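Local coordinates for protein alkylhalidase CmlS (PDB 3I3L) that acts as a flavin-dependent halogenase in chloramphenicol biosynthesis, holding its FAD through a covalent bond, at residues A[228-233]-A[383-388]; A[252-257]-A[391-396]. All coordinates share one frame; numbering follows the deposited sequence.

Interaction 1. Residues A[228-233]-A[383-388]; sequences SITFED and FTEPDS
The beta-hairpin made by strands 226-231 and 234-240 turns at Glu232 and Asp233, and there it meets the linker between helices 352-382 and 389-394 through Glu385, Pro386 and Ser388. Glu385 reaches toward the end of the first strand. A bend in its chain at chi2 (-71°) brings the carboxylate obliquely across to Thr230, whose OG1 donates to Glu385 OE2 at 2.8 Å, coming from the anti side and somewhat out of the carboxylate plane. Gln100 NE2 also binds OE2, so this buried oxygen has two donors. OE1 lies by the 231-232 peptide, 3.2 Å from Phe231 C, but the Glu232 N-H is poorly aimed at it; the Phe231 carbonyl, itself an acceptor, takes the indole N-H of Trp391. Farther round the turn, Pro386 sets its ring CG against CB and CG of Glu232, 3.6 Å from Glu232 CG, the two side chains crossing at about a right angle. Ser388 OG then donates to Glu232 O, 2.8 Å away, lying in the carbonyl plane with a C=O...donor angle of 155°. Ser388 is also the N-cap residue of helix 389-394, so the arrangement is a beta-hairpin turn docked on the linker and N-terminus of a short helix.

Interaction 2. Residues A[252-257]-A[391-396]; sequences VDRSKS and WRKRRI
Asp253, Arg394 and Lys393 carry this contact, and the first two do the polar work. Arg394, extended from CG to NE, presents the end of its guanidinium to one oxygen of Asp253: NH1 and NH2 each donate to Asp253 OD1 at 3.0 Å, with N-H...O angles near 148°. OD1 lies in the guanidinium plane, while the carboxylate is turned 86° against that plane. NH2 is shared with Asn205, and Phe390 makes a cation-pi contact with the same group. The other oxygen, OD2, stays at home: it accepts Ser255 N at 3.0 Å, an Asx turn that shapes the chain as it leaves strand 245-253. Ser255 OG also donates to OD2, and Arg254 NH1 adds a salt bridge to it, which joins Asp253, Arg254 and Arg394 in one network. With an alanine in place of this aspartate, the buried Arg394 charge would probably lose its acid partner and the Asx turn its acceptor. Lys393 runs beside the network, its CG 4.2 Å from Asp253 OD1. Its NZ comes within 3.8 Å of Arg254 NH2; the two cations share an acid in Glu389, salt-bridged to Arg254 and only weakly paired with Lys393.

Overall arrangement
Interactions 1 and 2 lie about 10 Å apart, centre to centre, and join the same two parts of the fold: the mixed sheet of the FAD-binding region and the chain around helix 389-394. Interaction 1 docks a hairpin turn on the linker before that helix, partly buried, with exposed Pro386 at its edge; its bonds come from hydroxyls and its remainder is aliphatic packing. Interaction 2, the more buried, ties the end of strand 245-253 to the helix by charge, with the side chain of Arg394 about 9 Å from that of Asp297, the covalent flavin attachment. The two meet where Asp387 salt-bridges Arg392 and Arg395, and where Asp233 O packs against Val252 CG1.

Interaction 1. Residues A[228-233]-A[383-388]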
loop_
_atom_site.group_PDB
_atom_site.type_symbol
_atom_site.label_atom_id
_atom_site.label_comp_id
_atom_site.label_asym_id
_atom_site.label_seq_id
_atom_site.Cartn_x
_atom_site.Cartn_y
_atom_site.Cartn_z
ATOM N N SER A 228 -9.279 -11.902 7.284
ATOM C CA SER A 228 -9.597 -10.757 8.164
ATOM C C SER A 228 -11.064 -10.882 8.546
ATOM O O SER A 228 -11.920 -11.046 7.690
ATOM C CB SER A 228 -9.361 -9.403 7.501
ATOM O OG SER A 228 -8.059 -9.285 6.944
ATOM N N ILE A 229 -11.343 -10.815 9.842
ATOM C CA ILE A 229 -12.640 -11.260 10.372
ATOM C C ILE A 229 -13.117 -10.307 11.434
ATOM O O ILE A 229 -12.432 -10.057 12.419
ATOM C CB ILE A 229 -12.529 -12.656 10.984
ATOM C CG1 ILE A 229 -11.908 -13.619 9.963
ATOM C CG2 ILE A 229 -13.894 -13.141 11.558
ATOM C CD1 ILE A 229 -11.817 -15.099 10.425
ATOM N N THR A 230 -14.251 -9.688 11.164
ATOM C CA THR A 230 -14.802 -8.705 12.064
ATOM C C THR A 230 -15.504 -9.386 13.265
ATOM O O THR A 230 -16.095 -10.444 13.122
ATOM C CB THR A 230 -15.766 -7.756 11.373
ATOM O OG1 THR A 230 -16.932 -8.471 10.923
ATOM C CG2 THR A 230 -15.069 -7.066 10.177
ATOM N N PHE A 231 -15.419 -8.742 14.422
ATOM C CA PHE A 231 -16.254 -9.053 15.607
ATOM C C PHE A 231 -16.572 -7.713 16.306
ATOM O O PHE A 231 -16.247 -6.619 15.775
ATOM C CB PHE A 231 -15.522 -10.032 16.540
ATOM C CG PHE A 231 -14.319 -9.423 17.274
ATOM C CD1 PHE A 231 -14.369 -9.200 18.644
ATOM C CD2 PHE A 231 -13.104 -9.175 16.601
ATOM C CE1 PHE A 231 -13.260 -8.686 19.319
ATOM C CE2 PHE A 231 -11.969 -8.655 17.269
ATOM C CZ PHE A 231 -12.067 -8.381 18.616
ATOM N N GLU A 232 -17.174 -7.778 17.502
ATOM C CA GLU A 232 -17.690 -6.593 18.180
ATOM C C GLU A 232 -16.714 -5.462 18.360
ATOM O O GLU A 232 -17.099 -4.316 18.208
ATOM C CB GLU A 232 -18.239 -6.955 19.613
ATOM C CG GLU A 232 -18.544 -5.626 20.449
ATOM C CD GLU A 232 -19.248 -5.861 21.822
ATOM O OE1 GLU A 232 -18.668 -6.526 22.722
ATOM O OE2 GLU A 232 -20.395 -5.357 21.995
ATOM N N ASP A 233 -15.487 -5.793 18.783
ATOM C CA ASP A 233 -14.505 -4.813 19.209
ATOM C C ASP A 233 -13.393 -4.605 18.158
ATOM O O ASP A 233 -12.315 -4.045 18.482
ATOM C CB ASP A 233 -13.821 -5.222 20.554
ATOM C CG ASP A 233 -14.778 -5.269 21.727
ATOM O OD1 ASP A 233 -15.579 -4.323 21.897
ATOM O OD2 ASP A 233 -14.679 -6.257 22.489
ATOM N N PHE A 383 -22.477 -1.472 9.660
ATOM C CA PHE A 383 -23.910 -1.723 9.511
ATOM C C PHE A 383 -24.355 -3.007 10.196
ATOM O O PHE A 383 -25.509 -3.126 10.625
ATOM C CB PHE A 383 -24.292 -1.746 8.032
ATOM C CG PHE A 383 -24.183 -0.390 7.384
ATOM C CD1 PHE A 383 -24.856 0.705 7.935
ATOM C CD2 PHE A 383 -23.414 -0.202 6.252
ATOM C CE1 PHE A 383 -24.766 1.981 7.354
ATOM C CE2 PHE A 383 -23.304 1.090 5.680
ATOM C CZ PHE A 383 -23.974 2.165 6.229
ATOM N N THR A 384 -23.445 -3.971 10.337
ATOM C CA THR A 384 -23.819 -5.205 10.982
ATOM C C THR A 384 -23.019 -5.495 12.234
ATOM O O THR A 384 -23.260 -6.510 12.892
ATOM C CB THR A 384 -23.773 -6.391 10.049
ATOM O OG1 THR A 384 -22.456 -6.511 9.518
ATOM C CG2 THR A 384 -24.823 -6.190 8.899
ATOM N N GLU A 385 -22.096 -4.609 12.590
ATOM C CA GLU A 385 -21.401 -4.794 13.869
ATOM C C GLU A 385 -21.982 -3.806 14.900
ATOM O O GLU A 385 -22.539 -2.794 14.518
ATOM C CB GLU A 385 -19.859 -4.613 13.706
ATOM C CG GLU A 385 -19.176 -5.735 12.930
ATOM C CD GLU A 385 -19.101 -7.066 13.683
ATOM O OE1 GLU A 385 -19.414 -7.137 14.903
ATOM O OE2 GLU A 385 -18.732 -8.094 13.051
ATOM N N PRO A 386 -21.854 -4.104 16.204
ATOM C CA PRO A 386 -22.488 -3.271 17.222
ATOM C C PRO A 386 -21.875 -1.864 17.288
ATOM O O PRO A 386 -20.813 -1.568 16.652
ATOM C CB PRO A 386 -22.200 -4.028 18.545
ATOM C CG PRO A 386 -21.253 -5.184 18.179
ATOM C CD PRO A 386 -21.435 -5.418 16.739
ATOM N N ASP A 387 -22.521 -0.983 18.033
ATOM C CA ASP A 387 -22.033 0.368 18.115
ATOM C C ASP A 387 -21.025 0.466 19.255
ATOM O O ASP A 387 -21.283 1.168 20.266
ATOM C CB ASP A 387 -23.177 1.378 18.255
ATOM C CG ASP A 387 -22.659 2.815 18.460
ATOM O OD1 ASP A 387 -21.498 3.145 18.039
ATOM O OD2 ASP A 387 -23.379 3.622 19.046
ATOM N N SER A 388 -19.890 -0.249 19.103
ATOM C CA SER A 388 -18.740 -0.150 20.001
ATOM C C SER A 388 -17.859 1.034 19.634
ATOM O O SER A 388 -17.972 1.586 18.536
ATOM C CB SER A 388 -17.934 -1.476 19.989
ATOM O OG SER A 388 -17.221 -1.587 18.765
#

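Interaction 2. Residues A[252-257]-A[391-396]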
loop_
_atom_site.group_PDB
_atom_site.type_symbol
_atom_site.label_atom_id
_atom_site.label_comp_id
_atom_site.label_asym_id
_atom_site.label_seq_id
_atom_site.Cartn_x
_atom_site.Cartn_y
_atom_site.Cartn_z
ATOM N N VAL A 252 -7.867 -3.969 17.784
ATOM C CA VAL A 252 -8.909 -3.397 18.629
ATOM C C VAL A 252 -8.587 -1.919 18.805
ATOM O O VAL A 252 -7.591 -1.419 18.235
ATOM C CB VAL A 252 -8.983 -4.097 19.992
ATOM C CG1 VAL A 252 -9.357 -5.569 19.822
ATOM C CG2 VAL A 252 -7.624 -4.014 20.773
ATOM N N ASP A 253 -9.434 -1.194 19.533
ATOM C CA ASP A 253 -9.264 0.264 19.644
ATOM C C ASP A 253 -8.282 0.539 20.768
ATOM O O ASP A 253 -8.116 -0.292 21.650
ATOM C CB ASP A 253 -10.597 0.947 19.893
ATOM C CG ASP A 253 -10.485 2.462 19.912
ATOM O OD1 ASP A 253 -10.281 3.068 18.842
ATOM O OD2 ASP A 253 -10.557 3.042 21.027
ATOM N N ARG A 254 -7.630 1.693 20.758
ATOM C CA ARG A 254 -6.615 1.933 21.765
ATOM C C ARG A 254 -7.238 2.040 23.141
ATOM O O ARG A 254 -6.527 1.936 24.143
ATOM C CB ARG A 254 -5.768 3.198 21.452
ATOM C CG ARG A 254 -6.283 4.511 21.980
ATOM C CD ARG A 254 -7.585 4.928 21.345
ATOM N NE ARG A 254 -7.882 6.326 21.616
ATOM C CZ ARG A 254 -9.032 6.750 22.167
ATOM N NH1 ARG A 254 -10.010 5.877 22.485
ATOM N NH2 ARG A 254 -9.251 8.054 22.345
ATOM N N SER A 255 -8.562 2.274 23.192
ATOM C CA SER A 255 -9.316 2.308 24.475
ATOM C C SER A 255 -9.260 1.002 25.235
ATOM O O SER A 255 -9.657 0.966 26.421
ATOM C CB SER A 255 -10.803 2.679 24.273
ATOM O OG SER A 255 -11.518 1.700 23.504
ATOM N N LYS A 256 -8.777 -0.061 24.593
ATOM C CA LYS A 256 -8.626 -1.385 25.246
ATOM C C LYS A 256 -7.306 -1.496 25.968
ATOM O O LYS A 256 -7.020 -2.549 26.612
ATOM C CB LYS A 256 -8.738 -2.572 24.255
ATOM C CG LYS A 256 -10.063 -2.675 23.521
ATOM C CD LYS A 256 -11.222 -3.039 24.536
ATOM C CE LYS A 256 -12.601 -3.141 23.823
ATOM N NZ LYS A 256 -13.625 -3.682 24.729
ATOM N N SER A 257 -6.499 -0.436 25.867
ATOM C CA SER A 257 -5.137 -0.439 26.495
ATOM C C SER A 257 -5.254 -0.700 27.966
ATOM O O SER A 257 -4.521 -1.541 28.512
ATOM C CB SER A 257 -4.358 0.888 26.264
ATOM O OG SER A 257 -4.164 1.091 24.841
ATOM N N TRP A 391 -15.959 0.586 16.158
ATOM C CA TRP A 391 -16.680 0.859 14.928
ATOM C C TRP A 391 -17.070 2.326 14.784
ATOM O O TRP A 391 -17.029 2.882 13.699
ATOM C CB TRP A 391 -17.865 -0.112 14.755
ATOM C CG TRP A 391 -17.342 -1.509 14.628
ATOM C CD1 TRP A 391 -17.337 -2.476 15.585
ATOM C CD2 TRP A 391 -16.659 -2.049 13.512
ATOM N NE1 TRP A 391 -16.694 -3.622 15.118
ATOM C CE2 TRP A 391 -16.260 -3.381 13.854
ATOM C CE3 TRP A 391 -16.290 -1.543 12.290
ATOM C CZ2 TRP A 391 -15.530 -4.196 12.993
ATOM C CZ3 TRP A 391 -15.562 -2.364 11.421
ATOM C CH2 TRP A 391 -15.197 -3.668 11.776
ATOM N N ARG A 392 -17.407 2.939 15.898
ATOM C CA ARG A 392 -17.861 4.317 15.960
ATOM C C ARG A 392 -16.730 5.288 15.613
ATOM O O ARG A 392 -16.958 6.338 15.017
ATOM C CB ARG A 392 -18.348 4.600 17.402
ATOM C CG ARG A 392 -18.683 6.047 17.714
ATOM C CD ARG A 392 -19.608 6.161 19.026
ATOM N NE ARG A 392 -18.937 5.770 20.241
ATOM C CZ ARG A 392 -19.111 4.607 20.906
ATOM N NH1 ARG A 392 -18.460 4.371 22.027
ATOM N NH2 ARG A 392 -19.945 3.667 20.476
ATOM N N LYS A 393 -15.523 4.992 16.067
ATOM C CA LYS A 393 -14.419 5.867 15.730
ATOM C C LYS A 393 -14.111 5.768 14.240
ATOM O O LYS A 393 -13.667 6.726 13.670
ATOM C CB LYS A 393 -13.156 5.585 16.604
ATOM C CG LYS A 393 -13.381 5.838 18.134
ATOM C CD LYS A 393 -13.725 7.331 18.402
ATOM C CE LYS A 393 -13.723 7.703 19.894
ATOM N NZ LYS A 393 -12.415 8.369 20.256
ATOM N N ARG A 394 -14.346 4.617 13.629
ATOM C CA ARG A 394 -13.807 4.378 12.290
ATOM C C ARG A 394 -14.794 4.525 11.141
ATOM O O ARG A 394 -14.386 4.758 9.973
ATOM C CB ARG A 394 -13.100 3.026 12.227
ATOM C CG ARG A 394 -11.797 3.046 12.963
ATOM C CD ARG A 394 -11.436 1.619 13.431
ATOM N NE ARG A 394 -10.254 1.639 14.274
ATOM C CZ ARG A 394 -10.254 2.004 15.570
ATOM N NH1 ARG A 394 -11.385 2.365 16.169
ATOM N NH2 ARG A 394 -9.141 1.974 16.285
ATOM N N ARG A 395 -16.093 4.429 11.451
ATOM C CA ARG A 395 -17.109 4.474 10.412
ATOM C C ARG A 395 -17.262 5.896 10.005
ATOM O O ARG A 395 -16.967 6.765 10.782
ATOM C CB ARG A 395 -18.457 3.881 10.903
ATOM C CG ARG A 395 -19.289 4.786 11.874
ATOM C CD ARG A 395 -20.498 3.975 12.496
ATOM N NE ARG A 395 -21.055 4.704 13.642
ATOM C CZ ARG A 395 -21.194 4.247 14.897
ATOM N NH1 ARG A 395 -20.896 2.983 15.254
ATOM N NH2 ARG A 395 -21.657 5.078 15.837
ATOM N N ILE A 396 -17.713 6.141 8.771
ATOM C CA ILE A 396 -17.832 7.495 8.295
ATOM C C ILE A 396 -18.821 8.329 9.159
ATOM O O ILE A 396 -19.899 7.840 9.555
ATOM C CB ILE A 396 -18.267 7.501 6.808
ATOM C CG1 ILE A 396 -17.042 7.347 5.915
ATOM C CG2 ILE A 396 -19.092 8.828 6.432
ATOM C CD1 ILE A 396 -17.402 6.784 4.510
#